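Long-range contacts in laccase (Botrytis aclada, PDB 3V9E), which oxidises hydroquinones and related phenols at copper sites while reducing dioxygen to water, and probably serves in lignin degradation and detoxification of lignin-derived products: residues 67-72 against 107-112; 400-405 against 532-537. All blocks are in the same frame, centred on the assembly; numbering follows the deposited sequence. Where two conformers were deposited one is given.

Interaction 1: 67-72 against 107-112. With NAG (2-acetamido-2-deoxy-beta-D-glucopyranose), chain K.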
loop_
_atom_site.group_PDB
_atom_site.type_symbol
_atom_site.label_atom_id
_atom_site.label_comp_id
_atom_site.label_asym_id
_atom_site.label_seq_id
_atom_site.Cartn_x
_atom_site.Cartn_y
_atom_site.Cartn_z
ATOM N N THR A 67 -18.742 16.440 3.303
ATOM C CA THR A 67 -18.934 15.033 3.416
ATOM C C THR A 67 -19.131 14.412 2.069
ATOM O O THR A 67 -19.887 14.916 1.263
ATOM C CB THR A 67 -20.108 14.788 4.347
ATOM O OG1 THR A 67 -19.763 15.361 5.617
ATOM C CG2 THR A 67 -20.385 13.360 4.464
ATOM N N ARG A 68 -18.462 13.292 1.809
ATOM C CA ARG A 68 -18.601 12.596 0.568
ATOM C C ARG A 68 -18.991 11.175 0.882
ATOM O O ARG A 68 -18.355 10.566 1.731
ATOM C CB ARG A 68 -17.310 12.595 -0.182
ATOM C CG ARG A 68 -16.941 14.046 -0.667
ATOM C CD ARG A 68 -15.933 14.057 -1.752
ATOM N NE ARG A 68 -15.323 15.381 -1.858
ATOM C CZ ARG A 68 -15.789 16.399 -2.564
ATOM N NH1 ARG A 68 -16.889 16.268 -3.285
ATOM N NH2 ARG A 68 -15.152 17.546 -2.541
ATOM N N GLU A 69 -20.008 10.686 0.204
ATOM C CA GLU A 69 -20.529 9.404 0.455
ATOM C C GLU A 69 -20.318 8.470 -0.741
ATOM O O GLU A 69 -20.591 8.831 -1.873
ATOM C CB GLU A 69 -22.012 9.582 0.786
ATOM C CG GLU A 69 -22.642 8.343 1.332
ATOM C CD GLU A 69 -24.025 8.572 1.918
ATOM O OE1 GLU A 69 -24.767 9.388 1.381
ATOM O OE2 GLU A 69 -24.388 7.861 2.870
ATOM N N TYR A 70 -19.930 7.232 -0.473
ATOM C CA TYR A 70 -19.685 6.228 -1.476
ATOM C C TYR A 70 -20.350 4.915 -1.075
ATOM O O TYR A 70 -20.479 4.622 0.069
ATOM C CB TYR A 70 -18.166 6.025 -1.632
ATOM C CG TYR A 70 -17.351 7.361 -1.759
ATOM C CD1 TYR A 70 -17.096 8.119 -0.631
ATOM C CD2 TYR A 70 -16.850 7.832 -2.962
ATOM C CE1 TYR A 70 -16.372 9.291 -0.652
ATOM C CE2 TYR A 70 -16.126 9.042 -3.004
ATOM C CZ TYR A 70 -15.893 9.774 -1.842
ATOM O OH TYR A 70 -15.146 10.959 -1.852
ATOM N N TRP A 71 -20.741 4.087 -2.055
ATOM C CA TRP A 71 -21.289 2.786 -1.787
ATOM C C TRP A 71 -20.396 1.864 -2.597
ATOM O O TRP A 71 -20.259 2.085 -3.795
ATOM C CB TRP A 71 -22.757 2.654 -2.255
ATOM C CG TRP A 71 -23.750 3.295 -1.344
ATOM C CD1 TRP A 71 -24.522 2.678 -0.386
ATOM C CD2 TRP A 71 -24.091 4.663 -1.321
ATOM N NE1 TRP A 71 -25.325 3.610 0.251
ATOM C CE2 TRP A 71 -25.074 4.838 -0.323
ATOM C CE3 TRP A 71 -23.668 5.777 -2.057
ATOM C CZ2 TRP A 71 -25.600 6.078 -0.044
ATOM C CZ3 TRP A 71 -24.186 6.978 -1.781
ATOM C CH2 TRP A 71 -25.148 7.133 -0.791
ATOM N N LEU A 72 -19.777 0.890 -1.952
ATOM C CA LEU A 72 -18.953 -0.081 -2.600
ATOM C C LEU A 72 -19.497 -1.449 -2.313
ATOM O O LEU A 72 -19.943 -1.763 -1.207
ATOM C CB LEU A 72 -17.488 -0.026 -2.158
ATOM C CG LEU A 72 -16.694 1.289 -2.360
ATOM C CD1 LEU A 72 -15.245 1.222 -1.866
ATOM C CD2 LEU A 72 -16.731 1.545 -3.825
ATOM N N ASN A 107 -14.836 14.665 4.872
ATOM C CA ASN A 107 -15.265 13.497 5.664
ATOM C C ASN A 107 -15.812 12.487 4.713
ATOM O O ASN A 107 -16.664 12.823 3.874
ATOM C CB ASN A 107 -16.266 13.947 6.708
ATOM C CG ASN A 107 -15.589 14.720 7.826
ATOM O OD1 ASN A 107 -14.691 14.212 8.470
ATOM N ND2 ASN A 107 -16.008 15.936 8.058
ATOM N N LEU A 108 -15.298 11.265 4.779
ATOM C CA LEU A 108 -15.713 10.217 3.894
ATOM C C LEU A 108 -16.627 9.240 4.598
ATOM O O LEU A 108 -16.398 8.915 5.762
ATOM C CB LEU A 108 -14.499 9.470 3.373
ATOM C CG LEU A 108 -13.458 10.332 2.670
ATOM C CD1 LEU A 108 -12.450 9.470 1.910
ATOM C CD2 LEU A 108 -14.018 11.436 1.817
ATOM N N ILE A 109 -17.710 8.855 3.926
ATOM C CA ILE A 109 -18.616 7.818 4.396
ATOM C C ILE A 109 -18.639 6.769 3.323
ATOM O O ILE A 109 -19.088 7.037 2.225
ATOM C CB ILE A 109 -20.034 8.401 4.598
ATOM C CG1 ILE A 109 -19.952 9.506 5.630
ATOM C CG2 ILE A 109 -20.937 7.300 5.092
ATOM C CD1 ILE A 109 -21.295 10.207 5.888
ATOM N N ILE A 110 -18.107 5.607 3.581
ATOM C CA ILE A 110 -17.963 4.620 2.524
ATOM C C ILE A 110 -18.658 3.341 2.989
ATOM O O ILE A 110 -18.116 2.657 3.774
ATOM C CB ILE A 110 -16.521 4.295 2.242
ATOM C CG1 ILE A 110 -15.722 5.585 1.977
ATOM C CG2 ILE A 110 -16.407 3.346 1.059
ATOM C CD1 ILE A 110 -14.213 5.497 2.030
ATOM N N HIS A 111 -19.847 3.091 2.477
ATOM C CA HIS A 111 -20.626 1.876 2.755
ATOM C C HIS A 111 -20.069 0.738 1.986
ATOM O O HIS A 111 -20.061 0.785 0.769
ATOM C CB HIS A 111 -22.093 2.054 2.352
ATOM C CG HIS A 111 -22.695 3.323 2.824
ATOM N ND1 HIS A 111 -23.290 3.436 4.066
ATOM C CD2 HIS A 111 -22.825 4.532 2.248
ATOM C CE1 HIS A 111 -23.749 4.655 4.238
ATOM N NE2 HIS A 111 -23.457 5.351 3.157
ATOM N N VAL A 112 -19.580 -0.281 2.687
ATOM C CA VAL A 112 -18.987 -1.399 2.071
ATOM C C VAL A 112 -19.864 -2.606 2.370
ATOM O O VAL A 112 -19.922 -3.069 3.470
ATOM C CB VAL A 112 -17.574 -1.639 2.603
ATOM C CG1 VAL A 112 -17.024 -2.885 1.969
ATOM C CG2 VAL A 112 -16.694 -0.425 2.233
HETATM C C1 NAG K . -21.170 -0.293 -6.444
HETATM C C2 NAG K . -21.934 0.997 -6.638
HETATM C C3 NAG K . -23.043 1.041 -5.634
HETATM C C4 NAG K . -23.909 -0.201 -5.866
HETATM C C5 NAG K . -23.079 -1.440 -5.736
HETATM C C6 NAG K . -23.927 -2.701 -5.935
HETATM C C7 NAG K . -20.340 2.705 -7.378
HETATM C C8 NAG K . -19.345 3.705 -6.889
HETATM N N2 NAG K . -20.972 2.068 -6.372
HETATM O O3 NAG K . -23.721 2.215 -5.908
HETATM O O4 NAG K . -24.973 -0.125 -4.934
HETATM O O5 NAG K . -21.998 -1.436 -6.686
HETATM O O6 NAG K . -24.533 -2.713 -7.219
HETATM O O7 NAG K . -20.552 2.514 -8.583
HETATM O O HOH W 1 -18.046 17.346 6.434
#
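Six residues of each strand, T67 to L72 and N107 to V112, pair in strict one-to-one parallel register, their axes only 14° apart. The backbone ladder alternates across the gap: R68 N gives to N107 O (2.8 Å), I109 N to R68 O, Y70 N to I109 O, H111 N to Y70 O, and L72 N to H111 O (2.7 Å). Each of these carbonyl oxygens also receives a CA-H from the facing strand.

The polar side-chain bond lies on the face of E69 and H111. E69 sends CG anti to its backbone N (chi1 -169°) and stays extended, which carries the carboxylate to H111, where NE2 donates to OE2 at 2.7 Å. OE2 sits practically in the imidazole plane, whereas the N-H meets it on the anti side and somewhat off the carboxylate plane. T154 OG1 of strand 152-158 bonds the other ring nitrogen, ND1. At the end of this face, water 1 joins T67 OG1 to N107 ND2.

Aromatic contact comes from W71, modelled in two conformers. In one, its five-membered ring forms an offset stack on H111, planes 20° apart and centroids separated by 4.2 Å. The NAG beside it donates N2 to W71 O (2.7 Å).

Apolar contacts on the other face pair L72 CD1 with I110 CG2 (3.8 Å) and, in one conformer, Y70 CD1 with I110 CG1. This face looks into the cupredoxin-like domain, onto strands 100-103 and 123-125.

Bonded at both nitrogens, the H111 ring is probably restrained in rotation, and the E69 carboxylate would tend to stabilise its protonated form.

Interaction 2: 400-405 against 532-537; sequences NYFTWT and ASEGMA
The edge strand 402-405 passes beside the turn that leaves helix 529-533; the backbones come nearest at T403 and E534, with CA atoms 4.7 Å apart. A single backbone hydrogen bond joins the two segments, from W404 N to E534 O, 2.9 Å long and almost straight (171°), while T403 CA adds a CA-H...O contact to the same oxygen. The turn is a Schellman motif, with G535 at positive phi as its C-prime residue; G535 N bonds A532 O and M536 N reaches H531 O.

E534 then makes a second bond with W404. Its extended side chain crosses the indole edge and OE1 accepts from NE1 (2.9 Å) with its anti lone pair, carboxylate and ring planes 21° apart. On the way, E534 CG passes 3.4 Å from F402 O, a buried carbonyl with no polar partner in the model.

This turn belongs to the type 1 copper site of the third cupredoxin domain: H531 and H463, two of its ligands, both lie against the W404 ring. M536 packs its CB on W404 CB (3.6 Å). A first torsion of -167° turns its CG away from the backbone N, and the extended chain brings SD obliquely over the indole, 4.3 Å from the centroid of the five-membered ring, as a Met-aromatic contact; F402 CE1 covers the opposite face. The M536 side chain also comes within about 3 Å of the copper, nearest atoms.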
loop_
_atom_site.group_PDB
_atom_site.type_symbol
_atom_site.label_atom_id
_atom_site.label_comp_id
_atom_site.label_asym_id
_atom_site.label_seq_id
_atom_site.Cartn_x
_atom_site.Cartn_y
_atom_site.Cartn_z
ATOM N N ASN A 400 3.157 -25.681 10.325
ATOM C CA ASN A 400 2.288 -26.322 9.362
ATOM C C ASN A 400 2.795 -25.962 7.951
ATOM O O ASN A 400 2.627 -26.719 6.982
ATOM C CB ASN A 400 0.819 -25.862 9.603
ATOM C CG ASN A 400 0.277 -26.321 10.955
ATOM N N TYR A 401 3.413 -24.787 7.841
ATOM C CA TYR A 401 3.897 -24.270 6.569
ATOM C C TYR A 401 4.934 -23.227 6.927
ATOM O O TYR A 401 5.279 -23.102 8.101
ATOM C CB TYR A 401 2.736 -23.724 5.718
ATOM C CG TYR A 401 1.826 -22.765 6.406
ATOM C CD1 TYR A 401 2.176 -21.409 6.509
ATOM C CD2 TYR A 401 0.625 -23.204 7.010
ATOM C CE1 TYR A 401 1.364 -20.503 7.170
ATOM C CE2 TYR A 401 -0.216 -22.314 7.647
ATOM C CZ TYR A 401 0.161 -20.958 7.729
ATOM O OH TYR A 401 -0.655 -20.077 8.384
ATOM N N PHE A 402 5.512 -22.565 5.921
ATOM C CA PHE A 402 6.526 -21.590 6.107
ATOM C C PHE A 402 5.927 -20.393 6.795
ATOM O O PHE A 402 4.916 -19.847 6.332
ATOM C CB PHE A 402 7.015 -21.146 4.731
ATOM C CG PHE A 402 8.270 -20.349 4.759
ATOM C CD1 PHE A 402 8.237 -18.950 4.935
ATOM C CD2 PHE A 402 9.491 -20.979 4.663
ATOM C CE1 PHE A 402 9.409 -18.221 4.995
ATOM C CE2 PHE A 402 10.680 -20.237 4.735
ATOM C CZ PHE A 402 10.621 -18.855 4.896
ATOM N N THR A 403 6.565 -19.966 7.880
ATOM C CA THR A 403 6.121 -18.791 8.640
ATOM C C THR A 403 7.285 -17.839 8.831
ATOM O O THR A 403 8.444 -18.241 8.894
ATOM C CB THR A 403 5.519 -19.094 10.021
ATOM O OG1 THR A 403 6.499 -19.691 10.887
ATOM C CG2 THR A 403 4.299 -20.018 9.914
ATOM N N TRP A 404 6.947 -16.559 8.951
ATOM C CA TRP A 404 7.911 -15.566 9.333
ATOM C C TRP A 404 7.634 -15.256 10.762
ATOM O O TRP A 404 6.470 -15.203 11.204
ATOM C CB TRP A 404 7.797 -14.253 8.517
ATOM C CG TRP A 404 7.893 -14.483 7.065
ATOM C CD1 TRP A 404 6.889 -14.798 6.287
ATOM C CD2 TRP A 404 9.043 -14.424 6.250
ATOM N NE1 TRP A 404 7.296 -15.051 5.041
ATOM C CE2 TRP A 404 8.637 -14.795 4.961
ATOM C CE3 TRP A 404 10.387 -14.146 6.473
ATOM C CZ2 TRP A 404 9.494 -14.849 3.908
ATOM C CZ3 TRP A 404 11.235 -14.221 5.427
ATOM C CH2 TRP A 404 10.796 -14.552 4.148
ATOM N N THR A 405 8.709 -15.023 11.506
ATOM C CA THR A 405 8.590 -14.673 12.869
ATOM C C THR A 405 9.172 -13.322 13.166
ATOM O O THR A 405 10.117 -12.911 12.526
ATOM C CB THR A 405 9.308 -15.697 13.793
ATOM O OG1 THR A 405 10.684 -15.706 13.442
ATOM C CG2 THR A 405 8.661 -17.073 13.619
ATOM N N ALA A 532 2.861 -11.490 4.559
ATOM C CA ALA A 532 1.847 -11.092 5.525
ATOM C C ALA A 532 0.981 -12.262 5.972
ATOM O O ALA A 532 0.680 -12.462 7.134
ATOM C CB ALA A 532 0.975 -9.980 4.905
ATOM N N SER A 533 0.573 -13.052 4.990
ATOM C CA SER A 533 -0.250 -14.220 5.286
ATOM C C SER A 533 0.528 -15.254 6.119
ATOM O O SER A 533 -0.084 -16.056 6.930
ATOM C CB SER A 533 -0.705 -14.830 3.953
ATOM O OG SER A 533 -1.866 -14.132 3.487
ATOM N N GLU A 534 1.842 -15.300 5.907
ATOM C CA GLU A 534 2.790 -16.163 6.595
ATOM C C GLU A 534 3.212 -15.559 7.931
ATOM O O GLU A 534 4.178 -16.022 8.512
ATOM C CB GLU A 534 3.972 -16.458 5.719
ATOM C CG GLU A 534 3.532 -17.323 4.549
ATOM C CD GLU A 534 4.400 -17.327 3.390
ATOM O OE1 GLU A 534 5.472 -16.684 3.432
ATOM O OE2 GLU A 534 4.005 -17.994 2.377
ATOM N N GLY A 535 2.548 -14.493 8.377
ATOM C CA GLY A 535 2.773 -13.914 9.667
ATOM C C GLY A 535 3.849 -12.868 9.888
ATOM O O GLY A 535 4.162 -12.537 11.079
ATOM N N MET A 536 4.389 -12.295 8.798
ATOM C CA MET A 536 5.428 -11.313 8.919
ATOM C C MET A 536 4.807 -9.979 9.353
ATOM O O MET A 536 4.626 -9.068 8.562
ATOM C CB MET A 536 6.238 -11.164 7.637
ATOM C CG MET A 536 7.478 -10.384 7.941
ATOM S SD MET A 536 8.601 -10.465 6.548
ATOM C CE MET A 536 9.636 -9.057 6.939
ATOM N N ALA A 537 4.427 -9.918 10.607
ATOM C CA ALA A 537 3.726 -8.787 11.093
ATOM C C ALA A 537 3.797 -8.697 12.584
ATOM O O ALA A 537 3.963 -9.755 13.302
ATOM C CB ALA A 537 2.261 -8.888 10.654
HETATM O O HOH W 2 0.268 -17.797 8.709
#

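In the fold
The two interactions share no strand or helix, and their nearest atoms stay about 19 Å apart. Interaction 1 knits neighbouring strands within one sheet of the first cupredoxin-like domain, so a regular ladder dominates; one face turns inward, while the other carries the E69-H111 bond and the W71 ring at the partly exposed side, next to a glycan. Interaction 2 is buried and irregular: in the third domain, an edge strand meets a turn after a helix, with one backbone bond, and the W404 indole supplies a hydrogen bond and a Met-aromatic contact. Carboxylates accept from ring N-H groups in both, from imidazole in 67-72/107-112 and indole in 400-405/532-537, but only interaction 2 borders a copper directly.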